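Local coordinates for enoyl-CoA hydratase (Bacillus halodurans, PDB 3LKE), which probably catalyses the hydration of enoyl-CoA thioesters or a related acyl-CoA reaction, as a member of the crotonase-like family, at residues Lys102-Leu107 against Ala214-Leu219; Glu96-Pro101 against Gly221-Glu226; Gly116-Leu121 against Glu136-Met141. One frame throughout, in Å; residues are numbered along the deposited sequence.

Contact 1. Residues Lys102-Leu107 against Ala214-Leu219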
loop_
_atom_site.group_PDB
_atom_site.type_symbol
_atom_site.label_atom_id
_atom_site.label_comp_id
_atom_site.label_asym_id
_atom_site.label_seq_id
_atom_site.Cartn_x
_atom_site.Cartn_y
_atom_site.Cartn_z
ATOM N N LYS A 102 10.018 -19.878 -7.683
ATOM C CA LYS A 102 8.969 -20.872 -7.504
ATOM C C LYS A 102 7.843 -20.282 -6.681
ATOM O O LYS A 102 8.056 -19.323 -5.932
ATOM C CB LYS A 102 9.521 -22.098 -6.759
ATOM C CG LYS A 102 10.886 -22.539 -7.244
ATOM C CD LYS A 102 10.820 -22.941 -8.700
ATOM C CE LYS A 102 12.171 -23.446 -9.198
ATOM N NZ LYS A 102 12.055 -23.954 -10.596
ATOM N N VAL A 103 6.646 -20.843 -6.807
ATOM C CA VAL A 103 5.560 -20.428 -5.932
ATOM C C VAL A 103 5.904 -20.914 -4.529
ATOM O O VAL A 103 6.186 -22.098 -4.323
ATOM C CB VAL A 103 4.198 -20.996 -6.349
ATOM C CG1 VAL A 103 3.157 -20.634 -5.312
ATOM C CG2 VAL A 103 3.793 -20.495 -7.743
ATOM N N THR A 104 5.869 -20.005 -3.564
ATOM C CA THR A 104 6.270 -20.333 -2.200
ATOM C C THR A 104 5.070 -20.293 -1.246
ATOM O O THR A 104 4.300 -19.331 -1.230
ATOM C CB THR A 104 7.382 -19.379 -1.716
ATOM O OG1 THR A 104 6.925 -18.026 -1.852
ATOM C CG2 THR A 104 8.627 -19.573 -2.549
ATOM N N VAL A 105 4.896 -21.361 -0.468
ATOM C CA VAL A 105 3.771 -21.460 0.445
ATOM C C VAL A 105 4.256 -21.920 1.817
ATOM O O VAL A 105 5.015 -22.883 1.908
ATOM C CB VAL A 105 2.741 -22.488 -0.075
ATOM C CG1 VAL A 105 1.538 -22.574 0.860
ATOM C CG2 VAL A 105 2.314 -22.134 -1.490
ATOM N N ALA A 106 3.810 -21.242 2.874
ATOM C CA ALA A 106 4.106 -21.671 4.238
ATOM C C ALA A 106 2.860 -22.244 4.891
ATOM O O ALA A 106 1.782 -21.661 4.822
ATOM C CB ALA A 106 4.663 -20.502 5.060
ATOM N N LEU A 107 2.999 -23.418 5.501
ATOM C CA LEU A 107 1.864 -24.042 6.170
ATOM C C LEU A 107 2.072 -23.907 7.668
ATOM O O LEU A 107 2.962 -24.559 8.223
ATOM C CB LEU A 107 1.760 -25.524 5.775
ATOM C CG LEU A 107 1.758 -25.778 4.267
ATOM C CD1 LEU A 107 1.671 -27.278 3.959
ATOM C CD2 LEU A 107 0.587 -25.039 3.642
ATOM N N ALA A 214 8.780 -15.121 -14.427
ATOM C CA ALA A 214 8.701 -13.780 -15.020
ATOM C C ALA A 214 7.664 -12.938 -14.294
ATOM O O ALA A 214 7.873 -11.742 -14.048
ATOM C CB ALA A 214 8.339 -13.868 -16.502
ATOM N N THR A 215 6.544 -13.569 -13.967
ATOM C CA THR A 215 5.433 -12.892 -13.298
ATOM C C THR A 215 5.868 -12.399 -11.922
ATOM O O THR A 215 5.630 -11.247 -11.554
ATOM C CB THR A 215 4.208 -13.820 -13.179
ATOM O OG1 THR A 215 3.702 -14.118 -14.484
ATOM C CG2 THR A 215 3.095 -13.162 -12.358
ATOM N N LYS A 216 6.518 -13.274 -11.155
ATOM C CA LYS A 216 7.017 -12.875 -9.846
ATOM C C LYS A 216 8.037 -11.742 -9.940
ATOM O O LYS A 216 7.991 -10.782 -9.169
ATOM C CB LYS A 216 7.590 -14.089 -9.099
ATOM C CG LYS A 216 6.520 -15.068 -8.689
ATOM C CD LYS A 216 7.111 -16.154 -7.772
ATOM C CE LYS A 216 7.589 -15.557 -6.454
ATOM N NZ LYS A 216 7.815 -16.657 -5.447
ATOM N N LYS A 217 8.951 -11.850 -10.898
ATOM C CA LYS A 217 9.983 -10.841 -11.089
ATOM C C LYS A 217 9.353 -9.470 -11.370
ATOM O O LYS A 217 9.758 -8.449 -10.795
ATOM C CB LYS A 217 10.895 -11.267 -12.245
ATOM C CG LYS A 217 12.057 -10.326 -12.538
ATOM C CD LYS A 217 12.725 -10.708 -13.861
ATOM C CE LYS A 217 13.815 -9.718 -14.245
ATOM N NZ LYS A 217 14.508 -10.106 -15.507
ATOM N N LEU A 218 8.353 -9.455 -12.240
ATOM C CA LEU A 218 7.681 -8.195 -12.584
ATOM C C LEU A 218 6.946 -7.622 -11.377
ATOM O O LEU A 218 7.071 -6.438 -11.053
ATOM C CB LEU A 218 6.715 -8.399 -13.747
ATOM C CG LEU A 218 7.384 -8.617 -15.107
ATOM C CD1 LEU A 218 6.394 -9.195 -16.076
ATOM C CD2 LEU A 218 7.990 -7.315 -15.641
ATOM N N LEU A 219 6.194 -8.468 -10.692
ATOM C CA LEU A 219 5.395 -7.996 -9.565
ATOM C C LEU A 219 6.252 -7.385 -8.464
ATOM O O LEU A 219 5.875 -6.383 -7.838
ATOM C CB LEU A 219 4.552 -9.138 -9.001
ATOM C CG LEU A 219 3.388 -9.636 -9.858
ATOM C CD1 LEU A 219 2.783 -10.860 -9.213
ATOM C CD2 LEU A 219 2.304 -8.570 -10.054
HETATM O O HOH W 1 8.688 -16.102 -2.743
#
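K216 reaches across from its helix and lays the end of its chain against the backbone carbonyl of K102, with CD and CE each 3.8 Å from K102 O and NZ closing to 2.7 Å of that same oxygen in a hydrogen bond. The ammonium arrives tilted from the carbonyl plane by 30°, at a C=O...N angle of 149°. A bend at the third torsion of K216 (chi3 65°) turns CE and NZ onto this carbonyl just before the strand. T104 lies further from it: its OG1 is 3.9 Å from K216 NZ, and a water links the two, 2.9 Å from NZ, whose proton it accepts, and 2.8 Å from T104 OG1. The hydroxyl also takes the backbone N-H of D124, while the D124 carboxylate forms a salt bridge with K216 NZ and the carbonyl of S100 adds another bond. The buried lysine nitrogen is thus gripped by two carbonyls, a carboxylate and a water, which fixes its position and probably stabilises its positive charge.

In the crotonase fold, strand 103-108 belongs to the main sheet, here between parallel strands 51-56 and 125-129, and helix 209-220 belongs to the C-terminal helical part of the chain. Between 102-107 and 214-219 K216 makes every close contact, for the backbones stay apart: the nearest CA atoms, of K102 and K216, are 8.6 Å from each other. K102 CB points away from the helix, and its NZ bonds the carbonyls of E46 and I49. Y159 of the second subunit also packs on K216.

Contact 2. Residues Glu96-Pro101 against Gly221-Glu226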
loop_
_atom_site.group_PDB
_atom_site.type_symbol
_atom_site.label_atom_id
_atom_site.label_comp_id
_atom_site.label_asym_id
_atom_site.label_seq_id
_atom_site.Cartn_x
_atom_site.Cartn_y
_atom_site.Cartn_z
ATOM N N GLU A 96 16.170 -15.140 0.241
ATOM C CA GLU A 96 16.117 -16.261 -0.715
ATOM C C GLU A 96 14.720 -16.840 -0.914
ATOM O O GLU A 96 14.388 -17.322 -1.991
ATOM C CB GLU A 96 17.085 -17.363 -0.286
ATOM C CG GLU A 96 18.505 -16.880 -0.157
ATOM C CD GLU A 96 19.351 -17.222 -1.359
ATOM O OE1 GLU A 96 18.798 -17.742 -2.357
ATOM O OE2 GLU A 96 20.569 -16.959 -1.299
ATOM N N ILE A 97 13.889 -16.781 0.117
ATOM C CA ILE A 97 12.486 -17.115 -0.067
ATOM C C ILE A 97 11.854 -16.039 -0.934
ATOM O O ILE A 97 11.238 -16.336 -1.946
ATOM C CB ILE A 97 11.736 -17.191 1.274
ATOM C CG1 ILE A 97 12.282 -18.352 2.109
ATOM C CG2 ILE A 97 10.224 -17.370 1.055
ATOM C CD1 ILE A 97 11.759 -18.376 3.527
ATOM N N PHE A 98 12.039 -14.786 -0.533
ATOM C CA PHE A 98 11.426 -13.671 -1.235
ATOM C C PHE A 98 11.750 -13.661 -2.724
ATOM O O PHE A 98 10.894 -13.360 -3.547
ATOM C CB PHE A 98 11.870 -12.348 -0.619
ATOM C CG PHE A 98 11.099 -11.168 -1.133
ATOM C CD1 PHE A 98 9.822 -10.899 -0.665
ATOM C CD2 PHE A 98 11.654 -10.318 -2.076
ATOM C CE1 PHE A 98 9.113 -9.800 -1.134
ATOM C CE2 PHE A 98 10.939 -9.211 -2.554
ATOM C CZ PHE A 98 9.678 -8.958 -2.078
ATOM N N THR A 99 12.993 -13.973 -3.069
ATOM C CA THR A 99 13.413 -13.910 -4.463
ATOM C C THR A 99 13.276 -15.257 -5.171
ATOM O O THR A 99 13.770 -15.431 -6.285
ATOM C CB THR A 99 14.872 -13.420 -4.615
ATOM O OG1 THR A 99 15.755 -14.262 -3.857
ATOM C CG2 THR A 99 15.029 -11.972 -4.138
ATOM N N SER A 100 12.629 -16.220 -4.526
ATOM C CA SER A 100 12.410 -17.507 -5.182
ATOM C C SER A 100 11.584 -17.337 -6.451
ATOM O O SER A 100 10.593 -16.610 -6.453
ATOM C CB SER A 100 11.690 -18.476 -4.256
ATOM O OG SER A 100 11.414 -19.701 -4.932
ATOM N N PRO A 101 11.989 -18.009 -7.541
ATOM C CA PRO A 101 11.206 -18.054 -8.785
ATOM C C PRO A 101 10.029 -19.033 -8.716
ATOM O O PRO A 101 9.141 -19.014 -9.577
ATOM C CB PRO A 101 12.226 -18.545 -9.813
ATOM C CG PRO A 101 13.158 -19.415 -9.008
ATOM C CD PRO A 101 13.274 -18.729 -7.663
ATOM N N GLY A 221 9.351 -6.090 -8.825
ATOM C CA GLY A 221 10.045 -4.891 -9.261
ATOM C C GLY A 221 11.356 -4.735 -8.516
ATOM O O GLY A 221 12.206 -5.628 -8.546
ATOM N N LYS A 222 11.508 -3.608 -7.821
ATOM C CA LYS A 222 12.737 -3.294 -7.099
ATOM C C LYS A 222 12.702 -3.716 -5.628
ATOM O O LYS A 222 13.624 -3.412 -4.869
ATOM C CB LYS A 222 13.009 -1.789 -7.183
ATOM C CG LYS A 222 13.162 -1.284 -8.602
ATOM C CD LYS A 222 14.343 -1.957 -9.286
ATOM C CE LYS A 222 14.380 -1.635 -10.778
ATOM N NZ LYS A 222 14.433 -0.164 -11.028
ATOM N N ALA A 223 11.640 -4.410 -5.231
ATOM C CA ALA A 223 11.428 -4.741 -3.827
ATOM C C ALA A 223 12.550 -5.588 -3.225
ATOM O O ALA A 223 12.903 -5.421 -2.063
ATOM C CB ALA A 223 10.074 -5.420 -3.637
ATOM N N ALA A 224 13.121 -6.493 -4.009
ATOM C CA ALA A 224 14.158 -7.358 -3.456
ATOM C C ALA A 224 15.366 -6.546 -2.991
ATOM O O ALA A 224 15.971 -6.848 -1.961
ATOM C CB ALA A 224 14.569 -8.421 -4.464
ATOM N N GLU A 225 15.721 -5.509 -3.748
ATOM C CA GLU A 225 16.853 -4.666 -3.374
ATOM C C GLU A 225 16.523 -3.877 -2.112
ATOM O O GLU A 225 17.359 -3.723 -1.213
ATOM C CB GLU A 225 17.220 -3.714 -4.514
ATOM C CG GLU A 225 18.361 -2.775 -4.176
ATOM C CD GLU A 225 19.620 -3.520 -3.769
ATOM O OE1 GLU A 225 19.937 -4.546 -4.415
ATOM O OE2 GLU A 225 20.291 -3.076 -2.809
ATOM N N GLU A 226 15.293 -3.382 -2.049
ATOM C CA GLU A 226 14.821 -2.659 -0.885
ATOM C C GLU A 226 14.798 -3.526 0.368
ATOM O O GLU A 226 15.149 -3.063 1.451
ATOM C CB GLU A 226 13.437 -2.074 -1.162
ATOM C CG GLU A 226 13.452 -1.118 -2.327
ATOM C CD GLU A 226 14.545 -0.075 -2.196
ATOM O OE1 GLU A 226 14.510 0.710 -1.220
ATOM O OE2 GLU A 226 15.445 -0.043 -3.068
#
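The end of helix 81-98, where T99 leaves helical geometry, lies against the first turn of helix 223-241, which follows K222 at its N-cap position; the two backbones come closest at T99 and A224, with CA atoms 6.7 Å apart. F98 meets the second helix with the edge of its ring: CZ touches A223 CB at 3.9 Å and CE2 lies 3.8 Å from A224 N, both partners near the ring plane, while A224 CB is 4.2 Å from F98 CE2. With CG anti to the backbone N (chi1 -170°), the phenyl group extends from its helix to this first turn. T99 adds its methyl, CG2, 3.6 Å from A224 CB, while its hydroxyl turns back to the carbonyl of L95. Small alanine side chains let the ring edge and the methyl come in close, and no hydrogen bond joins the segments. K220, just before the turn, makes a cation-pi contact with the F98 ring and bonds F98 O. A bound glycerol, probably from the crystallisation liquor, comes within about 3 Å of the F98 side chain. Here the C-terminal helices of the crotonase fold pack on helix 81-98, which leans on helix 30-45 through E96 and leads through 99-102 into strand 103-108.

Contact 3. Residues Gly116-Leu121 against Glu136-Met141; sequences GFNMML and ENFHKM
N118 holds CG beside its backbone N and anti to the carbonyl carbon (chi1 -61°), which aims the amide at E136, and E136 bends at chi2 (-77°) to bring its carboxylate up to meet it. The two flat groups come from opposite directions and lie nearly coplanar. N118 ND2 donates to E136 OE1 at 2.9 Å, almost straight at 166°, using the syn lone pair of that oxygen and staying in the amide plane. Beside this bond, N118 OD1 and E136 OE2 are 2.7 Å apart.

The pair joins helix 115-118 to the residue just after strand 133-135, which runs parallel to strand 111-113 in the small second sheet. In crotonases the glycine-rich start of the helix after such a strand supplies an oxyanion-hole N-H, so this contact probably lies at or beside the active-site pocket.

F138 brings its ring edge to the same amide, CZ lying 3.8 Å from N118 ND2, which sits in the ring plane. F117 turns its ring edge, CD2, to E136 OE2 at 4.1 Å, and it meets F134 edge to face. L165 and L166 of helix 159-168 pack on E136, and A149 on N118. Further along the short helix, H139 bonds the carbonyl of A203 of the third subunit.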
loop_
_atom_site.group_PDB
_atom_site.type_symbol
_atom_site.label_atom_id
_atom_site.label_comp_id
_atom_site.label_asym_id
_atom_site.label_seq_id
_atom_site.Cartn_x
_atom_site.Cartn_y
_atom_site.Cartn_z
ATOM N N GLY A 116 9.828 -16.752 13.940
ATOM C CA GLY A 116 9.311 -18.063 13.561
ATOM C C GLY A 116 8.137 -17.943 12.602
ATOM O O GLY A 116 7.904 -18.809 11.737
ATOM N N PHE A 117 7.374 -16.866 12.757
ATOM C CA PHE A 117 6.330 -16.558 11.797
ATOM C C PHE A 117 6.840 -15.582 10.744
ATOM O O PHE A 117 6.613 -15.771 9.553
ATOM C CB PHE A 117 5.098 -15.955 12.478
ATOM C CG PHE A 117 4.029 -15.545 11.505
ATOM C CD1 PHE A 117 3.453 -16.483 10.667
ATOM C CD2 PHE A 117 3.635 -14.225 11.395
ATOM C CE1 PHE A 117 2.471 -16.129 9.763
ATOM C CE2 PHE A 117 2.649 -13.855 10.490
ATOM C CZ PHE A 117 2.072 -14.809 9.668
ATOM N N ASN A 118 7.551 -14.545 11.187
ATOM C CA ASN A 118 7.857 -13.425 10.291
ATOM C C ASN A 118 8.668 -13.789 9.055
ATOM O O ASN A 118 8.447 -13.210 7.985
ATOM C CB ASN A 118 8.515 -12.281 11.069
ATOM C CG ASN A 118 7.611 -11.748 12.157
ATOM O OD1 ASN A 118 6.397 -11.805 12.026
ATOM N ND2 ASN A 118 8.193 -11.211 13.231
ATOM N N MET A 119 9.588 -14.743 9.191
ATOM C CA MET A 119 10.324 -15.254 8.021
ATOM C C MET A 119 9.363 -15.708 6.916
ATOM O O MET A 119 9.617 -15.493 5.728
ATOM C CB MET A 119 11.309 -16.373 8.400
ATOM C CG MET A 119 12.606 -15.849 9.029
ATOM S SD MET A 119 13.980 -17.042 9.039
ATOM C CE MET A 119 13.273 -18.326 7.943
ATOM N N MET A 120 8.243 -16.302 7.312
ATOM C CA MET A 120 7.310 -16.842 6.329
ATOM C C MET A 120 6.509 -15.754 5.612
ATOM O O MET A 120 5.816 -16.035 4.640
ATOM C CB MET A 120 6.378 -17.892 6.947
ATOM C CG MET A 120 7.117 -19.107 7.555
ATOM S SD MET A 120 8.165 -20.023 6.381
ATOM C CE MET A 120 9.786 -19.560 6.925
ATOM N N LEU A 121 6.599 -14.509 6.092
ATOM C CA LEU A 121 5.923 -13.408 5.414
ATOM C C LEU A 121 6.516 -13.142 4.035
ATOM O O LEU A 121 5.898 -12.457 3.210
ATOM C CB LEU A 121 5.949 -12.148 6.281
ATOM C CG LEU A 121 5.150 -12.264 7.574
ATOM C CD1 LEU A 121 5.347 -10.999 8.425
ATOM C CD2 LEU A 121 3.672 -12.462 7.256
ATOM N N GLU A 136 4.019 -11.275 18.430
ATOM C CA GLU A 136 5.078 -10.328 18.095
ATOM C C GLU A 136 5.422 -9.618 19.398
ATOM O O GLU A 136 4.660 -8.773 19.862
ATOM C CB GLU A 136 4.574 -9.307 17.077
ATOM C CG GLU A 136 3.961 -9.944 15.848
ATOM C CD GLU A 136 5.001 -10.469 14.886
ATOM O OE1 GLU A 136 6.211 -10.325 15.172
ATOM O OE2 GLU A 136 4.610 -11.016 13.833
ATOM N N ASN A 137 6.548 -9.972 20.001
ATOM C CA ASN A 137 6.796 -9.562 21.373
ATOM C C ASN A 137 7.974 -8.617 21.537
ATOM O O ASN A 137 8.521 -8.483 22.630
ATOM C CB ASN A 137 6.989 -10.788 22.260
ATOM C CG ASN A 137 6.607 -10.529 23.700
ATOM O OD1 ASN A 137 5.698 -9.745 23.987
ATOM N ND2 ASN A 137 7.292 -11.208 24.620
ATOM N N PHE A 138 8.357 -7.967 20.446
ATOM C CA PHE A 138 9.520 -7.084 20.443
ATOM C C PHE A 138 9.412 -5.955 21.476
ATOM O O PHE A 138 10.412 -5.583 22.088
ATOM C CB PHE A 138 9.726 -6.455 19.063
ATOM C CG PHE A 138 9.857 -7.447 17.943
ATOM C CD1 PHE A 138 11.053 -8.118 17.727
ATOM C CD2 PHE A 138 8.792 -7.686 17.083
ATOM C CE1 PHE A 138 11.179 -9.017 16.693
ATOM C CE2 PHE A 138 8.909 -8.612 16.041
ATOM C CZ PHE A 138 10.105 -9.265 15.844
ATOM N N HIS A 139 8.209 -5.408 21.651
ATOM C CA HIS A 139 8.011 -4.226 22.514
ATOM C C HIS A 139 8.424 -4.517 23.962
ATOM O O HIS A 139 9.189 -3.766 24.570
ATOM C CB HIS A 139 6.549 -3.772 22.459
ATOM C CG HIS A 139 6.264 -2.505 23.212
ATOM N ND1 HIS A 139 6.731 -1.272 22.809
ATOM C CD2 HIS A 139 5.522 -2.279 24.323
ATOM C CE1 HIS A 139 6.300 -0.343 23.646
ATOM N NE2 HIS A 139 5.562 -0.928 24.574
ATOM N N LYS A 140 7.922 -5.616 24.509
ATOM C CA LYS A 140 8.254 -5.988 25.877
ATOM C C LYS A 140 9.710 -6.440 25.992
ATOM O O LYS A 140 10.335 -6.262 27.043
ATOM C CB LYS A 140 7.300 -7.067 26.393
ATOM C CG LYS A 140 5.849 -6.599 26.513
ATOM C CD LYS A 140 4.929 -7.732 26.961
ATOM C CE LYS A 140 3.480 -7.261 27.061
ATOM N NZ LYS A 140 2.900 -6.888 25.734
ATOM N N MET A 141 10.253 -7.011 24.916
ATOM C CA MET A 141 11.645 -7.483 24.912
ATOM C C MET A 141 12.631 -6.301 24.868
ATOM O O MET A 141 13.794 -6.423 25.250
ATOM C CB MET A 141 11.910 -8.449 23.735
ATOM C CG MET A 141 11.003 -9.699 23.670
ATOM S SD MET A 141 11.108 -10.619 22.092
ATOM C CE MET A 141 12.788 -11.180 22.199
#

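Contacts 1 and 2 are neighbours, their centres about 9 Å apart: helix 81-98 is followed by strand 103-108, and helix 209-220 by helix 223-241. K216 of contact 1 also reaches S100, which lies in the 96-101 segment of contact 2, with NZ 3.0 Å from S100 O. Contact 3 is about 23 Å from contact 1 and 20 Å from contact 2, centre to centre, on the opposite side of the chain's centre from contact 1. M120 bridges the gap by touching A106 and I97. Along the chain the contacts nest, 3 within 1 within 2: the outer two fasten C-terminal helices to the sheet and helix 81-98, and contact 3 joins two nearby parts of the chain around strands 125-129 and 133-135.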